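Local coordinates for putative acid phosphatase WZB (Escherichia coli, PDB 2WMY), which probably hydrolyses phosphotyrosine in proteins to tyrosine and phosphate, as a low molecular weight protein tyrosine phosphatase, at residues S22-R27 with L64-H69; L46-A51 with G68-K73. The protein carries 1 engineered substitution. All coordinates share one frame; numbering follows the deposited sequence.

Contact 1 of 2, residues S22-R27 with L64-H69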
loop_
_atom_site.group_PDB
_atom_site.type_symbol
_atom_site.label_atom_id
_atom_site.label_comp_id
_atom_site.label_asym_id
_atom_site.label_seq_id
_atom_site.Cartn_x
_atom_site.Cartn_y
_atom_site.Cartn_z
ATOM N N SER A 22 -2.199 2.801 0.359
ATOM C CA SER A 22 -2.277 1.339 0.472
ATOM C C SER A 22 -3.567 0.737 -0.113
ATOM O O SER A 22 -3.523 -0.309 -0.767
ATOM C CB SER A 22 -1.944 0.813 1.885
ATOM O OG SER A 22 -2.790 1.322 2.901
ATOM N N PRO A 23 -4.714 1.408 0.065
ATOM C CA PRO A 23 -5.906 0.796 -0.537
ATOM C C PRO A 23 -5.752 0.680 -2.051
ATOM O O PRO A 23 -6.243 -0.260 -2.666
ATOM C CB PRO A 23 -7.032 1.781 -0.201
ATOM C CG PRO A 23 -6.488 2.695 0.834
ATOM C CD PRO A 23 -5.002 2.714 0.681
ATOM N N ILE A 24 -5.078 1.653 -2.647
ATOM C CA ILE A 24 -4.848 1.635 -4.083
ATOM C C ILE A 24 -3.796 0.584 -4.454
ATOM O O ILE A 24 -3.980 -0.186 -5.390
ATOM C CB ILE A 24 -4.454 3.032 -4.586
ATOM C CG1 ILE A 24 -5.684 3.945 -4.560
ATOM C CG2 ILE A 24 -3.859 2.947 -5.980
ATOM C CD1 ILE A 24 -5.383 5.404 -4.908
ATOM N N GLY A 25 -2.709 0.537 -3.691
ATOM C CA GLY A 25 -1.676 -0.467 -3.893
ATOM C C GLY A 25 -2.222 -1.872 -3.719
ATOM O O GLY A 25 -1.909 -2.766 -4.500
ATOM N N GLU A 26 -3.051 -2.062 -2.695
ATOM C CA GLU A 26 -3.677 -3.357 -2.438
ATOM C C GLU A 26 -4.481 -3.836 -3.636
ATOM O O GLU A 26 -4.323 -4.975 -4.080
ATOM C CB GLU A 26 -4.580 -3.273 -1.211
ATOM C CG GLU A 26 -5.610 -4.376 -1.082
ATOM C CD GLU A 26 -6.659 -4.059 -0.010
ATOM O OE1 GLU A 26 -6.284 -3.920 1.178
ATOM O OE2 GLU A 26 -7.854 -3.938 -0.357
ATOM N N ARG A 27 -5.342 -2.964 -4.155
ATOM C CA ARG A 27 -6.265 -3.353 -5.219
ATOM C C ARG A 27 -5.536 -3.574 -6.546
ATOM O O ARG A 27 -5.902 -4.456 -7.326
ATOM C CB ARG A 27 -7.395 -2.320 -5.375
ATOM C CG ARG A 27 -8.261 -2.142 -4.127
ATOM C CD ARG A 27 -9.013 -3.415 -3.768
ATOM N NE ARG A 27 -9.569 -3.349 -2.418
ATOM C CZ ARG A 27 -10.859 -3.154 -2.142
ATOM N NH1 ARG A 27 -11.740 -3.022 -3.124
ATOM N NH2 ARG A 27 -11.268 -3.095 -0.880
ATOM N N LEU A 64 -10.253 1.408 -11.586
ATOM C CA LEU A 64 -9.918 0.626 -10.400
ATOM C C LEU A 64 -10.952 0.830 -9.295
ATOM O O LEU A 64 -11.336 1.960 -8.998
ATOM C CB LEU A 64 -8.520 0.989 -9.888
ATOM C CG LEU A 64 -8.064 0.155 -8.687
ATOM C CD1 LEU A 64 -7.920 -1.342 -9.059
ATOM C CD2 LEU A 64 -6.777 0.710 -8.080
ATOM N N CYS A 65 -11.385 -0.266 -8.675
ATOM C CA CYS A 65 -12.427 -0.208 -7.645
ATOM C C CYS A 65 -11.865 -0.319 -6.226
ATOM O O CYS A 65 -11.174 -1.286 -5.889
ATOM C CB CYS A 65 -13.486 -1.293 -7.882
ATOM S SG CYS A 65 -14.806 -1.382 -6.610
ATOM N N LEU A 66 -12.179 0.678 -5.402
ATOM C CA LEU A 66 -11.752 0.715 -4.004
ATOM C C LEU A 66 -12.884 0.351 -3.048
ATOM O O LEU A 66 -12.752 0.464 -1.830
ATOM C CB LEU A 66 -11.222 2.106 -3.657
ATOM C CG LEU A 66 -9.707 2.323 -3.677
ATOM C CD1 LEU A 66 -9.038 1.609 -4.841
ATOM C CD2 LEU A 66 -9.384 3.814 -3.674
ATOM N N LYS A 67 -14.001 -0.099 -3.595
ATOM C CA LYS A 67 -15.192 -0.269 -2.777
ATOM C C LYS A 67 -15.045 -1.379 -1.744
ATOM O O LYS A 67 -14.408 -2.399 -1.994
ATOM C CB LYS A 67 -16.433 -0.459 -3.654
ATOM C CG LYS A 67 -16.846 0.814 -4.381
ATOM C CD LYS A 67 -17.983 0.570 -5.361
ATOM C CE LYS A 67 -18.546 1.883 -5.870
ATOM N NZ LYS A 67 -19.946 1.734 -6.355
ATOM N N GLY A 68 -15.626 -1.156 -0.572
ATOM C CA GLY A 68 -15.560 -2.122 0.504
ATOM C C GLY A 68 -14.389 -1.894 1.436
ATOM O O GLY A 68 -14.230 -2.610 2.422
ATOM N N HIS A 69 -13.567 -0.892 1.135
ATOM C CA HIS A 69 -12.366 -0.668 1.924
ATOM C C HIS A 69 -12.681 -0.141 3.314
ATOM O O HIS A 69 -13.650 0.583 3.506
ATOM C CB HIS A 69 -11.412 0.299 1.232
ATOM C CG HIS A 69 -10.241 0.668 2.082
ATOM N ND1 HIS A 69 -9.164 -0.169 2.259
ATOM C CD2 HIS A 69 -9.995 1.767 2.835
ATOM C CE1 HIS A 69 -8.294 0.404 3.071
ATOM N NE2 HIS A 69 -8.775 1.580 3.433
HETATM O O HOH W 1 -9.583 -3.115 1.411
#

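Contact 2 of 2, residues L46-A51 with G68-K73. Engineered in segment 46-51: T50 (natural residue Ala). With NI (nickel (II) ion), chain J.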
loop_
_atom_site.group_PDB
_atom_site.type_symbol
_atom_site.label_atom_id
_atom_site.label_comp_id
_atom_site.label_asym_id
_atom_site.label_seq_id
_atom_site.Cartn_x
_atom_site.Cartn_y
_atom_site.Cartn_z
ATOM N N LEU A 46 -6.760 5.806 9.911
ATOM C CA LEU A 46 -8.077 6.313 10.275
ATOM C C LEU A 46 -9.028 5.115 10.308
ATOM O O LEU A 46 -9.646 4.765 9.303
ATOM C CB LEU A 46 -8.547 7.387 9.282
ATOM C CG LEU A 46 -7.688 8.664 9.198
ATOM C CD1 LEU A 46 -8.303 9.657 8.225
ATOM C CD2 LEU A 46 -7.516 9.308 10.567
ATOM N N VAL A 47 -9.120 4.489 11.476
ATOM C CA VAL A 47 -9.764 3.187 11.616
ATOM C C VAL A 47 -11.257 3.233 11.326
ATOM O O VAL A 47 -11.984 4.070 11.877
ATOM C CB VAL A 47 -9.497 2.572 13.012
ATOM C CG1 VAL A 47 -10.111 1.164 13.125
ATOM C CG2 VAL A 47 -8.003 2.521 13.271
ATOM N N ASP A 48 -11.688 2.331 10.443
ATOM C CA ASP A 48 -13.087 2.205 10.031
ATOM C C ASP A 48 -13.540 3.268 9.027
ATOM O O ASP A 48 -14.695 3.277 8.600
ATOM C CB ASP A 48 -14.014 2.161 11.247
ATOM C CG ASP A 48 -13.779 0.930 12.092
ATOM O OD1 ASP A 48 -13.448 -0.120 11.505
ATOM O OD2 ASP A 48 -13.920 1.006 13.332
ATOM N N HIS A 49 -12.621 4.144 8.633
ATOM C CA HIS A 49 -12.909 5.127 7.593
ATOM C C HIS A 49 -12.814 4.528 6.208
ATOM O O HIS A 49 -11.928 3.717 5.925
ATOM C CB HIS A 49 -11.947 6.305 7.681
ATOM C CG HIS A 49 -12.229 7.224 8.822
ATOM N ND1 HIS A 49 -12.218 8.595 8.694
ATOM C CD2 HIS A 49 -12.534 6.968 10.114
ATOM C CE1 HIS A 49 -12.501 9.146 9.860
ATOM N NE2 HIS A 49 -12.689 8.181 10.738
ATOM N N THR A 50 -13.729 4.948 5.341
ATOM C CA THR A 50 -13.715 4.537 3.950
ATOM C C THR A 50 -12.490 5.146 3.255
ATOM O O THR A 50 -11.791 5.982 3.832
ATOM C CB THR A 50 -15.009 4.994 3.248
ATOM O OG1 THR A 50 -15.210 4.236 2.050
ATOM C CG2 THR A 50 -14.946 6.484 2.928
ATOM N N ALA A 51 -12.225 4.729 2.023
ATOM C CA ALA A 51 -11.123 5.294 1.262
ATOM C C ALA A 51 -11.361 6.784 1.044
ATOM O O ALA A 51 -12.501 7.230 0.974
ATOM C CB ALA A 51 -10.978 4.578 -0.077
ATOM N N GLY A 68 -15.626 -1.156 -0.572
ATOM C CA GLY A 68 -15.560 -2.122 0.504
ATOM C C GLY A 68 -14.389 -1.894 1.436
ATOM O O GLY A 68 -14.230 -2.610 2.422
ATOM N N HIS A 69 -13.567 -0.892 1.135
ATOM C CA HIS A 69 -12.366 -0.668 1.924
ATOM C C HIS A 69 -12.681 -0.141 3.314
ATOM O O HIS A 69 -13.650 0.583 3.506
ATOM C CB HIS A 69 -11.412 0.299 1.232
ATOM C CG HIS A 69 -10.241 0.668 2.082
ATOM N ND1 HIS A 69 -9.164 -0.169 2.259
ATOM C CD2 HIS A 69 -9.995 1.767 2.835
ATOM C CE1 HIS A 69 -8.294 0.404 3.071
ATOM N NE2 HIS A 69 -8.775 1.580 3.433
ATOM N N ARG A 70 -11.831 -0.487 4.272
ATOM C CA ARG A 70 -12.010 -0.070 5.654
ATOM C C ARG A 70 -10.649 0.255 6.264
ATOM O O ARG A 70 -9.765 -0.597 6.298
ATOM C CB ARG A 70 -12.684 -1.201 6.432
ATOM C CG ARG A 70 -12.640 -1.062 7.933
ATOM C CD ARG A 70 -13.227 -2.295 8.602
ATOM N NE ARG A 70 -14.567 -2.584 8.108
ATOM C CZ ARG A 70 -15.679 -2.047 8.600
ATOM N NH1 ARG A 70 -16.862 -2.365 8.080
ATOM N NH2 ARG A 70 -15.610 -1.189 9.612
ATOM N N GLY A 71 -10.473 1.483 6.740
ATOM C CA GLY A 71 -9.205 1.878 7.334
ATOM C C GLY A 71 -8.814 0.945 8.472
ATOM O O GLY A 71 -9.622 0.677 9.355
ATOM N N THR A 72 -7.577 0.458 8.447
ATOM C CA THR A 72 -7.108 -0.545 9.402
ATOM C C THR A 72 -5.756 -0.167 9.988
ATOM O O THR A 72 -4.852 0.261 9.268
ATOM C CB THR A 72 -6.973 -1.922 8.734
ATOM O OG1 THR A 72 -8.238 -2.324 8.195
ATOM C CG2 THR A 72 -6.473 -2.976 9.725
ATOM N N LYS A 73 -5.625 -0.327 11.299
ATOM C CA LYS A 73 -4.401 0.039 12.005
ATOM C C LYS A 73 -3.350 -1.046 11.856
ATOM O O LYS A 73 -3.644 -2.221 12.064
ATOM C CB LYS A 73 -4.698 0.257 13.492
ATOM C CG LYS A 73 -3.483 0.576 14.343
ATOM C CD LYS A 73 -2.879 1.912 13.955
ATOM C CE LYS A 73 -1.784 2.331 14.932
ATOM N NZ LYS A 73 -2.324 2.666 16.282
HETATM NI NI NI J . -13.658 8.162 12.786
HETATM O O HOH W 2 -12.199 6.392 13.455
#

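Contact 1 of 2, residues S22-R27 with L64-H69
P23 sets CB over one face of the H69 imidazole: this atom stands 3.8 Å from the ring centroid and only 13° off the ring normal, a CH-pi contact over the centre of the ring. CG of P23 leans across the same face toward NE2. The second flat group, the R27 guanidinium, is engaged at its edge, where K67 O, the carboxylate of E26 and a water all lie close to its plane. NH1 of R27 donates to K67 O at 3.0 Å and 163°, a nearly straight bond, although the nitrogen is tilted from the plane of that carbonyl. Weak bonds join NH1 to C65 O and NH2 to K67 O.

The R27 chain is bent at chi2 (-64°), and its CG and CD pass C65 O on the way to the turn. NE of R27, also at the edge of the group, meets OE2 of E26 in the guanidinium plane, a salt bridge of 2.7 Å that uses the anti lone pair of the oxygen. The in-plane bonds at NE and NH1 together limit rotation of the guanidinium. The water ties the two flat groups together: it donates to E26 OE2, accepts from R27 NH2 and lies 3.1 Å from H69 ND1.

Apolar contacts lie beside these polar groups. I24 CG1 packs on L66 CD2 at 3.8 Å, and L64 CD1 touches R27 CB at 3.8 Å. Helix 53-61 and helix 127-147 add A55, V58 and Y134 around I24.

H69 NE2 is bonded to N18 O, so the imidazole is held at both nitrogens and by its face. Together, the R27 bonds to K67 O and, weakly, C65 O and the P23-H69 face contact tie the type II turn L66-H69 to helix 21-32, which follows the family's P-loop, C15 to R21, both predicted active-site residues.

Contact 2 of 2, residues L46-A51 with G68-K73
D48 and R70 run side by side and point the same way, yet their flat ends are turned steeply against each other, the carboxylate and guanidinium planes lying 78° apart. NH2 of R70 reaches OD1 of D48 at 3.1 Å in a salt bridge. The oxygen is in the guanidinium plane, and the bridge is a single NH2-OD1 bond with the donor well out of the carboxylate plane. A bend at chi3 (-54°) of R70 turns the guanidinium toward D48.

Alongside the salt bridge the backbones are joined at G71. D48 N donates to G71 O at 2.9 Å and 173°, while G71 N donates to H49 O at 2.8 Å. G71, having no side chain, brings its CA to within 3.5 Å of L46 O in a CA-H...O contact.

The V47 and K73 side chains cross at an angle, with CG2 of V47 4.0 Å from CB of K73. H49 turns away from the other segment, with L46 CB over one face of its ring, and its NE2 binds nickel at 2.3 Å. H69 sets its CD2 edge near A51 N.

Of the two loops, 46-51 lies between strand 37-42 and helix 53-61. The other, 68-73, runs in the connection from that helix to helix 76-79, with T72 bonded to G42 and N18.

In the fold
Contacts 1 and 2 share G68 and H69 and follow one another along the loop between helices 53-61 and 76-79, their centres 11 Å apart. Contact 1 lies nearer the centre of the chain and sets this loop against helix 21-32, combining buried apolar side chains with a polar margin. Contact 2 is more peripheral, joins loop to loop, and depends largely on backbone hydrogen bonds, with one salt bridge among exposed residues. H69 links the two, giving a ring face to the first and an edge to the second, and L66 CD2 packs on A51 CB at 4.0 Å where they meet.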